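Local coordinates for protein predicted DNA-binding transcriptional regulator (Aliivibrio fischeri ES114, PDB 7DWN) that probably binds regulatory DNA as a tetrameric LysR-type transcriptional regulator and controls transcription of its target genes, at residues 4-9 against 35-40; 137-142 against 157-162; 152-157 against 269-274. One frame throughout, in Å; residues are numbered along the deposited sequence.

Interaction 1 (4-9 against 35-40)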
loop_
_atom_site.group_PDB
_atom_site.type_symbol
_atom_site.label_atom_id
_atom_site.label_comp_id
_atom_site.label_asym_id
_atom_site.label_seq_id
_atom_site.Cartn_x
_atom_site.Cartn_y
_atom_site.Cartn_z
ATOM N N GLU A 4 3.432 -28.342 7.587
ATOM C CA GLU A 4 4.190 -28.622 6.375
ATOM C C GLU A 4 3.448 -28.027 5.185
ATOM O O GLU A 4 2.248 -28.265 5.015
ATOM C CB GLU A 4 4.393 -30.129 6.199
ATOM C CG GLU A 4 4.829 -30.847 7.479
ATOM C CD GLU A 4 5.481 -32.193 7.215
ATOM O OE1 GLU A 4 5.924 -32.428 6.070
ATOM O OE2 GLU A 4 5.555 -33.016 8.153
ATOM N N SER A 5 4.164 -27.244 4.370
ATOM C CA SER A 5 3.523 -26.497 3.288
ATOM C C SER A 5 2.837 -27.417 2.284
ATOM O O SER A 5 1.813 -27.042 1.686
ATOM C CB SER A 5 4.553 -25.616 2.580
ATOM O OG SER A 5 5.586 -26.400 2.008
ATOM N N LYS A 6 3.385 -28.619 2.080
ATOM C CA LYS A 6 2.733 -29.571 1.192
ATOM C C LYS A 6 1.320 -29.885 1.669
ATOM O O LYS A 6 0.431 -30.122 0.847
ATOM C CB LYS A 6 3.570 -30.848 1.074
ATOM C CG LYS A 6 3.558 -31.744 2.299
ATOM C CD LYS A 6 4.359 -33.011 2.049
ATOM C CE LYS A 6 4.229 -33.986 3.205
ATOM N NZ LYS A 6 5.076 -35.194 3.007
ATOM N N TRP A 7 1.087 -29.849 2.984
ATOM C CA TRP A 7 -0.270 -30.004 3.499
ATOM C C TRP A 7 -1.153 -28.836 3.078
ATOM O O TRP A 7 -2.338 -29.023 2.781
ATOM C CB TRP A 7 -0.251 -30.127 5.022
ATOM C CG TRP A 7 0.503 -31.310 5.539
ATOM C CD1 TRP A 7 0.931 -32.393 4.826
ATOM C CD2 TRP A 7 0.925 -31.525 6.891
ATOM N NE1 TRP A 7 1.590 -33.271 5.653
ATOM C CE2 TRP A 7 1.600 -32.761 6.925
ATOM C CE3 TRP A 7 0.796 -30.793 8.076
ATOM C CZ2 TRP A 7 2.145 -33.282 8.097
ATOM C CZ3 TRP A 7 1.339 -31.311 9.239
ATOM C CH2 TRP A 7 2.005 -32.542 9.241
ATOM N N LEU A 8 -0.592 -27.624 3.054
ATOM C CA LEU A 8 -1.350 -26.466 2.592
ATOM C C LEU A 8 -1.799 -26.660 1.150
ATOM O O LEU A 8 -2.963 -26.409 0.805
ATOM C CB LEU A 8 -0.504 -25.200 2.734
ATOM C CG LEU A 8 0.138 -24.968 4.104
ATOM C CD1 LEU A 8 1.113 -23.799 4.064
ATOM C CD2 LEU A 8 -0.929 -24.733 5.157
ATOM N N GLU A 9 -0.889 -27.127 0.291
ATOM C CA GLU A 9 -1.279 -27.356 -1.099
ATOM C C GLU A 9 -2.281 -28.503 -1.220
ATOM O O GLU A 9 -3.228 -28.428 -2.020
ATOM C CB GLU A 9 -0.045 -27.613 -1.963
ATOM C CG GLU A 9 0.570 -26.339 -2.534
ATOM C CD GLU A 9 -0.381 -25.580 -3.452
ATOM O OE1 GLU A 9 -1.284 -26.214 -4.039
ATOM O OE2 GLU A 9 -0.225 -24.348 -3.586
ATOM N N SER A 35 -5.390 -38.771 2.452
ATOM C CA SER A 35 -6.287 -38.642 3.595
ATOM C C SER A 35 -5.497 -38.461 4.887
ATOM O O SER A 35 -5.856 -37.633 5.734
ATOM C CB SER A 35 -7.208 -39.861 3.684
ATOM O OG SER A 35 -8.153 -39.710 4.728
ATOM N N ARG A 36 -4.393 -39.200 5.035
ATOM C CA ARG A 36 -3.568 -39.079 6.232
ATOM C C ARG A 36 -2.890 -37.714 6.307
ATOM O O ARG A 36 -2.750 -37.147 7.396
ATOM C CB ARG A 36 -2.531 -40.201 6.268
ATOM C CG ARG A 36 -1.674 -40.213 7.522
ATOM C CD ARG A 36 -2.520 -40.396 8.773
ATOM N NE ARG A 36 -1.703 -40.428 9.982
ATOM C CZ ARG A 36 -2.194 -40.506 11.214
ATOM N NH1 ARG A 36 -3.505 -40.560 11.404
ATOM N NH2 ARG A 36 -1.374 -40.529 12.256
ATOM N N ARG A 37 -2.465 -37.168 5.165
ATOM C CA ARG A 37 -1.861 -35.838 5.170
ATOM C C ARG A 37 -2.868 -34.779 5.602
ATOM O O ARG A 37 -2.549 -33.896 6.412
ATOM C CB ARG A 37 -1.289 -35.509 3.788
ATOM C CG ARG A 37 0.059 -36.161 3.494
ATOM C CD ARG A 37 0.221 -36.457 2.008
ATOM N NE ARG A 37 0.311 -35.249 1.190
ATOM C CZ ARG A 37 1.378 -34.909 0.473
ATOM N NH1 ARG A 37 2.453 -35.686 0.463
ATOM N NH2 ARG A 37 1.368 -33.794 -0.245
ATOM N N ILE A 38 -4.095 -34.855 5.078
ATOM C CA ILE A 38 -5.131 -33.908 5.490
ATOM C C ILE A 38 -5.439 -34.067 6.975
ATOM O O ILE A 38 -5.642 -33.081 7.696
ATOM C CB ILE A 38 -6.394 -34.078 4.625
ATOM C CG1 ILE A 38 -6.092 -33.743 3.162
ATOM C CG2 ILE A 38 -7.517 -33.193 5.142
ATOM C CD1 ILE A 38 -5.735 -32.290 2.928
ATOM N N ARG A 39 -5.466 -35.313 7.458
ATOM C CA ARG A 39 -5.737 -35.554 8.872
ATOM C C ARG A 39 -4.633 -34.981 9.752
ATOM O O ARG A 39 -4.906 -34.429 10.825
ATOM C CB ARG A 39 -5.898 -37.054 9.119
ATOM C CG ARG A 39 -6.334 -37.422 10.527
ATOM C CD ARG A 39 -7.707 -36.855 10.844
ATOM N NE ARG A 39 -8.163 -37.254 12.172
ATOM C CZ ARG A 39 -9.027 -38.237 12.401
ATOM N NH1 ARG A 39 -9.540 -38.923 11.390
ATOM N NH2 ARG A 39 -9.384 -38.532 13.644
ATOM N N LEU A 40 -3.377 -35.106 9.316
ATOM C CA LEU A 40 -2.268 -34.528 10.067
ATOM C C LEU A 40 -2.354 -33.007 10.086
ATOM O O LEU A 40 -2.080 -32.374 11.113
ATOM C CB LEU A 40 -0.936 -34.983 9.471
ATOM C CG LEU A 40 -0.553 -36.451 9.662
ATOM C CD1 LEU A 40 0.727 -36.775 8.908
ATOM C CD2 LEU A 40 -0.401 -36.771 11.138
#

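Interaction 2 (137-142 against 157-162)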
loop_
_atom_site.group_PDB
_atom_site.type_symbol
_atom_site.label_atom_id
_atom_site.label_comp_id
_atom_site.label_asym_id
_atom_site.label_seq_id
_atom_site.Cartn_x
_atom_site.Cartn_y
_atom_site.Cartn_z
ATOM N N GLU A 137 14.895 1.927 -2.292
ATOM C CA GLU A 137 15.434 0.592 -2.539
ATOM C C GLU A 137 16.703 0.354 -1.731
ATOM O O GLU A 137 16.935 -0.754 -1.232
ATOM C CB GLU A 137 15.711 0.404 -4.032
ATOM C CG GLU A 137 14.480 0.471 -4.922
ATOM C CD GLU A 137 13.798 -0.869 -5.091
ATOM O OE1 GLU A 137 14.509 -1.888 -5.212
ATOM O OE2 GLU A 137 12.550 -0.906 -5.107
ATOM N N LEU A 138 17.537 1.386 -1.594
ATOM C CA LEU A 138 18.758 1.261 -0.808
ATOM C C LEU A 138 18.442 1.134 0.676
ATOM O O LEU A 138 19.088 0.357 1.390
ATOM C CB LEU A 138 19.667 2.462 -1.070
ATOM C CG LEU A 138 21.141 2.364 -0.671
ATOM C CD1 LEU A 138 21.822 1.225 -1.410
ATOM C CD2 LEU A 138 21.847 3.681 -0.950
ATOM N N ARG A 139 17.447 1.885 1.157
ATOM C CA ARG A 139 17.064 1.783 2.564
ATOM C C ARG A 139 16.509 0.400 2.891
ATOM O O ARG A 139 16.901 -0.219 3.887
ATOM C CB ARG A 139 16.041 2.862 2.921
ATOM C CG ARG A 139 16.633 4.237 3.138
ATOM C CD ARG A 139 15.622 5.149 3.811
ATOM N NE ARG A 139 14.336 5.136 3.120
ATOM C CZ ARG A 139 14.022 5.938 2.107
ATOM N NH1 ARG A 139 14.902 6.824 1.662
ATOM N NH2 ARG A 139 12.827 5.855 1.537
ATOM N N GLU A 140 15.594 -0.103 2.058
ATOM C CA GLU A 140 14.912 -1.356 2.365
ATOM C C GLU A 140 15.835 -2.566 2.291
ATOM O O GLU A 140 15.481 -3.630 2.809
ATOM C CB GLU A 140 13.729 -1.563 1.416
ATOM C CG GLU A 140 12.667 -0.481 1.489
ATOM C CD GLU A 140 11.507 -0.747 0.553
ATOM O OE1 GLU A 140 10.350 -0.491 0.952
ATOM O OE2 GLU A 140 11.750 -1.218 -0.579
ATOM N N GLY A 141 16.996 -2.430 1.660
ATOM C CA GLY A 141 17.893 -3.547 1.462
ATOM C C GLY A 141 17.745 -4.269 0.143
ATOM O O GLY A 141 18.305 -5.361 -0.007
ATOM N N ALA A 142 17.009 -3.701 -0.815
ATOM C CA ALA A 142 16.865 -4.332 -2.121
ATOM C C ALA A 142 18.172 -4.342 -2.902
ATOM O O ALA A 142 18.327 -5.160 -3.815
ATOM C CB ALA A 142 15.779 -3.624 -2.929
ATOM N N PRO A 157 24.161 11.831 5.294
ATOM C CA PRO A 157 23.537 10.875 6.218
ATOM C C PRO A 157 22.029 10.857 6.041
ATOM O O PRO A 157 21.429 11.874 5.663
ATOM C CB PRO A 157 23.934 11.407 7.606
ATOM C CG PRO A 157 24.530 12.771 7.368
ATOM C CD PRO A 157 25.108 12.713 5.994
ATOM N N PRO A 158 21.370 9.720 6.319
ATOM C CA PRO A 158 21.909 8.493 6.919
ATOM C C PRO A 158 22.713 7.600 5.970
ATOM O O PRO A 158 23.103 6.501 6.362
ATOM C CB PRO A 158 20.647 7.762 7.378
ATOM C CG PRO A 158 19.623 8.162 6.379
ATOM C CD PRO A 158 19.928 9.598 6.034
ATOM N N TYR A 159 22.963 8.064 4.750
ATOM C CA TYR A 159 23.668 7.265 3.761
ATOM C C TYR A 159 25.163 7.558 3.791
ATOM O O TYR A 159 25.596 8.662 4.129
ATOM C CB TYR A 159 23.113 7.532 2.362
ATOM C CG TYR A 159 21.612 7.425 2.302
ATOM C CD1 TYR A 159 20.991 6.192 2.157
ATOM C CD2 TYR A 159 20.812 8.554 2.409
ATOM C CE1 TYR A 159 19.619 6.088 2.112
ATOM C CE2 TYR A 159 19.439 8.461 2.364
ATOM C CZ TYR A 159 18.848 7.226 2.216
ATOM O OH TYR A 159 17.478 7.131 2.175
ATOM N N GLN A 160 25.949 6.544 3.442
ATOM C CA GLN A 160 27.384 6.688 3.250
ATOM C C GLN A 160 27.666 6.868 1.765
ATOM O O GLN A 160 27.118 6.139 0.931
ATOM C CB GLN A 160 28.140 5.471 3.785
ATOM C CG GLN A 160 27.901 5.183 5.251
ATOM C CD GLN A 160 28.508 3.864 5.686
ATOM O OE1 GLN A 160 27.872 3.081 6.391
ATOM N NE2 GLN A 160 29.746 3.611 5.268
ATOM N N SER A 161 28.515 7.835 1.440
ATOM C CA SER A 161 28.826 8.159 0.057
ATOM C C SER A 161 30.330 8.148 -0.160
ATOM O O SER A 161 31.110 8.457 0.745
ATOM C CB SER A 161 28.260 9.528 -0.337
ATOM O OG SER A 161 28.756 10.546 0.516
ATOM N N GLN A 162 30.728 7.785 -1.377
ATOM C CA GLN A 162 32.117 7.862 -1.814
ATOM C C GLN A 162 32.137 8.443 -3.217
ATOM O O GLN A 162 31.524 7.879 -4.129
ATOM C CB GLN A 162 32.795 6.489 -1.795
ATOM C CG GLN A 162 34.173 6.470 -2.450
ATOM C CD GLN A 162 35.257 7.053 -1.562
ATOM O OE1 GLN A 162 35.035 7.311 -0.379
ATOM N NE2 GLN A 162 36.441 7.256 -2.129
#

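Interaction 3 (152-157 against 269-274)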
loop_
_atom_site.group_PDB
_atom_site.type_symbol
_atom_site.label_atom_id
_atom_site.label_comp_id
_atom_site.label_asym_id
_atom_site.label_seq_id
_atom_site.Cartn_x
_atom_site.Cartn_y
_atom_site.Cartn_z
ATOM N N ASP A 152 21.777 15.230 -3.713
ATOM C CA ASP A 152 21.831 15.918 -2.426
ATOM C C ASP A 152 21.325 15.059 -1.274
ATOM O O ASP A 152 21.696 15.310 -0.123
ATOM C CB ASP A 152 21.026 17.220 -2.491
ATOM C CG ASP A 152 21.671 18.261 -3.387
ATOM O OD1 ASP A 152 22.900 18.188 -3.594
ATOM O OD2 ASP A 152 20.950 19.156 -3.879
ATOM N N ILE A 153 20.492 14.059 -1.548
ATOM C CA ILE A 153 19.962 13.198 -0.495
ATOM C C ILE A 153 20.879 12.011 -0.238
ATOM O O ILE A 153 21.224 11.712 0.908
ATOM C CB ILE A 153 18.531 12.736 -0.853
ATOM C CG1 ILE A 153 17.562 13.921 -0.866
ATOM C CG2 ILE A 153 18.053 11.661 0.116
ATOM C CD1 ILE A 153 17.406 14.583 -2.225
ATOM N N LEU A 154 21.292 11.319 -1.303
ATOM C CA LEU A 154 22.116 10.125 -1.154
ATOM C C LEU A 154 23.530 10.440 -0.684
ATOM O O LEU A 154 24.191 9.560 -0.124
ATOM C CB LEU A 154 22.165 9.360 -2.476
ATOM C CG LEU A 154 20.866 8.663 -2.881
ATOM C CD1 LEU A 154 20.898 8.300 -4.354
ATOM C CD2 LEU A 154 20.643 7.426 -2.026
ATOM N N ARG A 155 24.004 11.669 -0.890
ATOM C CA ARG A 155 25.365 12.026 -0.509
ATOM C C ARG A 155 25.514 12.273 0.988
ATOM O O ARG A 155 26.639 12.229 1.501
ATOM C CB ARG A 155 25.809 13.266 -1.287
ATOM C CG ARG A 155 27.312 13.452 -1.384
ATOM C CD ARG A 155 27.661 14.735 -2.124
ATOM N NE ARG A 155 27.050 15.912 -1.507
ATOM C CZ ARG A 155 26.052 16.608 -2.043
ATOM N NH1 ARG A 155 25.551 16.259 -3.220
ATOM N NH2 ARG A 155 25.559 17.664 -1.408
ATOM N N LEU A 156 24.418 12.515 1.697
ATOM C CA LEU A 156 24.426 12.892 3.101
ATOM C C LEU A 156 23.936 11.751 3.983
ATOM O O LEU A 156 23.364 10.772 3.490
ATOM C CB LEU A 156 23.538 14.126 3.317
ATOM C CG LEU A 156 23.982 15.416 2.628
ATOM C CD1 LEU A 156 22.979 16.529 2.879
ATOM C CD2 LEU A 156 25.364 15.821 3.107
ATOM N N PRO A 157 24.161 11.831 5.294
ATOM C CA PRO A 157 23.537 10.875 6.218
ATOM C C PRO A 157 22.029 10.857 6.041
ATOM O O PRO A 157 21.429 11.874 5.663
ATOM C CB PRO A 157 23.934 11.407 7.606
ATOM C CG PRO A 157 24.530 12.771 7.368
ATOM C CD PRO A 157 25.108 12.713 5.994
ATOM N N TYR A 269 29.051 8.887 -7.761
ATOM C CA TYR A 269 29.259 8.383 -6.416
ATOM C C TYR A 269 28.834 6.927 -6.293
ATOM O O TYR A 269 27.978 6.428 -7.039
ATOM C CB TYR A 269 28.449 9.176 -5.388
ATOM C CG TYR A 269 28.915 10.584 -5.114
ATOM C CD1 TYR A 269 28.619 11.621 -5.990
ATOM C CD2 TYR A 269 29.625 10.881 -3.958
ATOM C CE1 TYR A 269 29.036 12.913 -5.727
ATOM C CE2 TYR A 269 30.047 12.168 -3.688
ATOM C CZ TYR A 269 29.749 13.179 -4.574
ATOM O OH TYR A 269 30.169 14.458 -4.303
ATOM N N ALA A 270 29.445 6.267 -5.313
ATOM C CA ALA A 270 28.929 5.045 -4.719
ATOM C C ALA A 270 28.207 5.410 -3.429
ATOM O O ALA A 270 28.734 6.170 -2.610
ATOM C CB ALA A 270 30.058 4.053 -4.436
ATOM N N TYR A 271 26.999 4.882 -3.260
ATOM C CA TYR A 271 26.177 5.126 -2.087
ATOM C C TYR A 271 25.827 3.800 -1.430
ATOM O O TYR A 271 25.733 2.763 -2.096
ATOM C CB TYR A 271 24.875 5.865 -2.441
ATOM C CG TYR A 271 25.033 7.176 -3.185
ATOM C CD1 TYR A 271 25.596 8.287 -2.567
ATOM C CD2 TYR A 271 24.581 7.313 -4.495
ATOM C CE1 TYR A 271 25.725 9.492 -3.237
ATOM C CE2 TYR A 271 24.705 8.515 -5.173
ATOM C CZ TYR A 271 25.277 9.601 -4.537
ATOM O OH TYR A 271 25.409 10.800 -5.201
ATOM N N ARG A 272 25.622 3.841 -0.116
ATOM C CA ARG A 272 25.194 2.668 0.629
ATOM C C ARG A 272 24.408 3.127 1.846
ATOM O O ARG A 272 24.465 4.295 2.242
ATOM C CB ARG A 272 26.383 1.792 1.046
ATOM C CG ARG A 272 27.446 2.533 1.835
ATOM C CD ARG A 272 28.638 1.643 2.145
ATOM N NE ARG A 272 28.394 0.747 3.270
ATOM C CZ ARG A 272 29.278 -0.139 3.721
ATOM N NH1 ARG A 272 30.462 -0.252 3.138
ATOM N NH2 ARG A 272 28.978 -0.916 4.752
ATOM N N TYR A 273 23.659 2.197 2.429
ATOM C CA TYR A 273 22.877 2.478 3.623
ATOM C C TYR A 273 23.239 1.608 4.815
ATOM O O TYR A 273 23.142 2.077 5.950
ATOM C CB TYR A 273 21.374 2.318 3.332
ATOM C CG TYR A 273 20.494 2.632 4.521
ATOM C CD1 TYR A 273 20.235 3.946 4.887
ATOM C CD2 TYR A 273 19.925 1.616 5.279
ATOM C CE1 TYR A 273 19.435 4.241 5.974
ATOM C CE2 TYR A 273 19.122 1.900 6.369
ATOM C CZ TYR A 273 18.881 3.216 6.711
ATOM O OH TYR A 273 18.084 3.512 7.794
ATOM N N GLN A 274 23.653 0.364 4.595
ATOM C CA GLN A 274 23.994 -0.527 5.695
ATOM C C GLN A 274 25.385 -0.202 6.224
ATOM O O GLN A 274 26.334 -0.054 5.448
ATOM C CB GLN A 274 23.923 -1.984 5.238
ATOM C CG GLN A 274 22.540 -2.421 4.786
ATOM C CD GLN A 274 21.543 -2.448 5.925
ATOM O OE1 GLN A 274 21.892 -2.764 7.063
ATOM N NE2 GLN A 274 20.294 -2.109 5.626
#

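Interaction 1 (4-9 against 35-40)
W7 lies flat against one side of the helix that carries R37 and L40. The CB of L40 sits over the six-membered ring, 4.0 Å from its centroid and 23° off the ring normal, a CH-pi contact. The branch atom CD1 of L40 adds a contact, 3.9 Å from CZ2 of W7. At the pyrrole end, CG of R37 comes within 3.9 Å of NE1 of W7. The backbone O of R37 lies over the same ring face, near the rim. CG of E4 packs on the opposite face, so the indole is held between its own segment and the partner helix.

The long chain of K6 crosses R37 at about a right angle. Its methylenes lie over one face of the guanidinium, with CD 3.6 Å from NH1 of R37. K6 is extended beyond CG, which carries NZ past the guanidinium to 3.7 Å from NH1 of R37. Two like charges meet there, but NE of R37 has a salt bridge to D10, which probably eases the repulsion.

The two segments belong to helices 5-17 and 31-45 of the winged helix-turn-helix region of LysR-type regulators. The axes of the segments 5-9 and 35-40 approach to 9.5 Å, with 111° between their directions. In this family the second helix of the motif is typically the DNA-reading one, consistent with 31-45 here.

L41 and T44 extend the packing on W7 along helix 31-45. Behind the contact, L8 turns to F66 and V74 of helix 61-83. S5 OG bonds to the backbone N of V3 of the second subunit.

Interaction 2 (137-142 against 157-162)
Y159 reaches across to helix 134-140 and slides past L138 in the opposite direction, with CD2 of L138 4.1 Å from CD1 of the tyrosine. This joins the last turn of a helix to the residue just before strand 160-174 in the LysR substrate-binding domain, which has a periplasmic-binding-protein-like fold. Strand 160-174 also pairs with strand 264-272, and L138 touches Y271 and Y273 there and just beyond.

A cis peptide bond precedes P158, and CG of P158 packs over one face of the Y159 ring, near its rim. The hydroxyl end of the ring meets R139. CG of R139 is at the ring edge, 3.7 Å from CE1 of Y159. The arginine is bent at chi3 (-51°), which folds its guanidinium back to the tyrosine hydroxyl. The guanidinium and ring planes are 55° apart. Y273 also touches R139 and P158, so it borders the same group of side chains.

The polar link is a single hydrogen bond: NH1 of R139 donates to OH of Y159 at 2.6 Å, with an angle of 157° at the hydrogen, and the oxygen lies in the guanidinium plane.

Interaction 3 (152-157 against 269-274)
The loop between strands 145-149 and 160-174 folds onto the end of strand 264-272 through a type I beta turn, I153 to L156. L154, inside the turn, sets its CB over the centre of the Y271 ring. CB of L154 is 3.4 Å from the centroid of the Y271 ring and 4° off its normal, so this is a close CH-pi contact. The side chains cross at about a right angle. CD1 of L154 extends along the same face toward the CD2-CE2 edge, 3.8 Å from CD2 of Y271. The backbone O of L154 approaches CD1 of Y271 at 3.1 Å. On the opposite face of the same ring lies CB of Y269, near the rim, so Y271 is sandwiched.

R155, the next residue of the turn, meets Y269. Its CD is 3.3 Å from OH of Y269, and CG lies 3.8 Å from CE2 of that ring. CG of R155 is anti to the backbone N (chi1 -159°), and a bend at chi3 then leads the guanidinium back to the acidic loop.

Strand 264-272 lies between 145-149 and 160-174 in the mixed sheet of the substrate-binding domain, and the turn covers the tyrosines on one side of it. L146 packs against both L154 and Y271.

Several polar groups are tied down around this. NH1 of R155 forms salt bridges to D150 and, at 3.3 Å, to OD1 of D152, which uses its anti lone pair. The hydroxyl of Y271 bonds to the backbone O of F149, and that of Y269 to E267.

Interaction 1 closes first along the chain, within the N-terminal helix-turn-helix region. Interactions 2 and 3 come later, both in the substrate-binding domain. Interaction 1 is remote from them, with its centre about 43 Å from that of interaction 2 and about 48 Å from that of interaction 3, and it touches neither. Interactions 2 and 3 have centres about 6 Å apart, share P157, and alternate along the chain. Strands 160-174 and 264-272 are neighbours in one sheet, and N of Q162 probably bonds to O of A270 at 2.8 Å. The three contacts thus fall in two separate parts of the chain, the probable DNA-binding part and the substrate-binding domain, which in this family is regulatory.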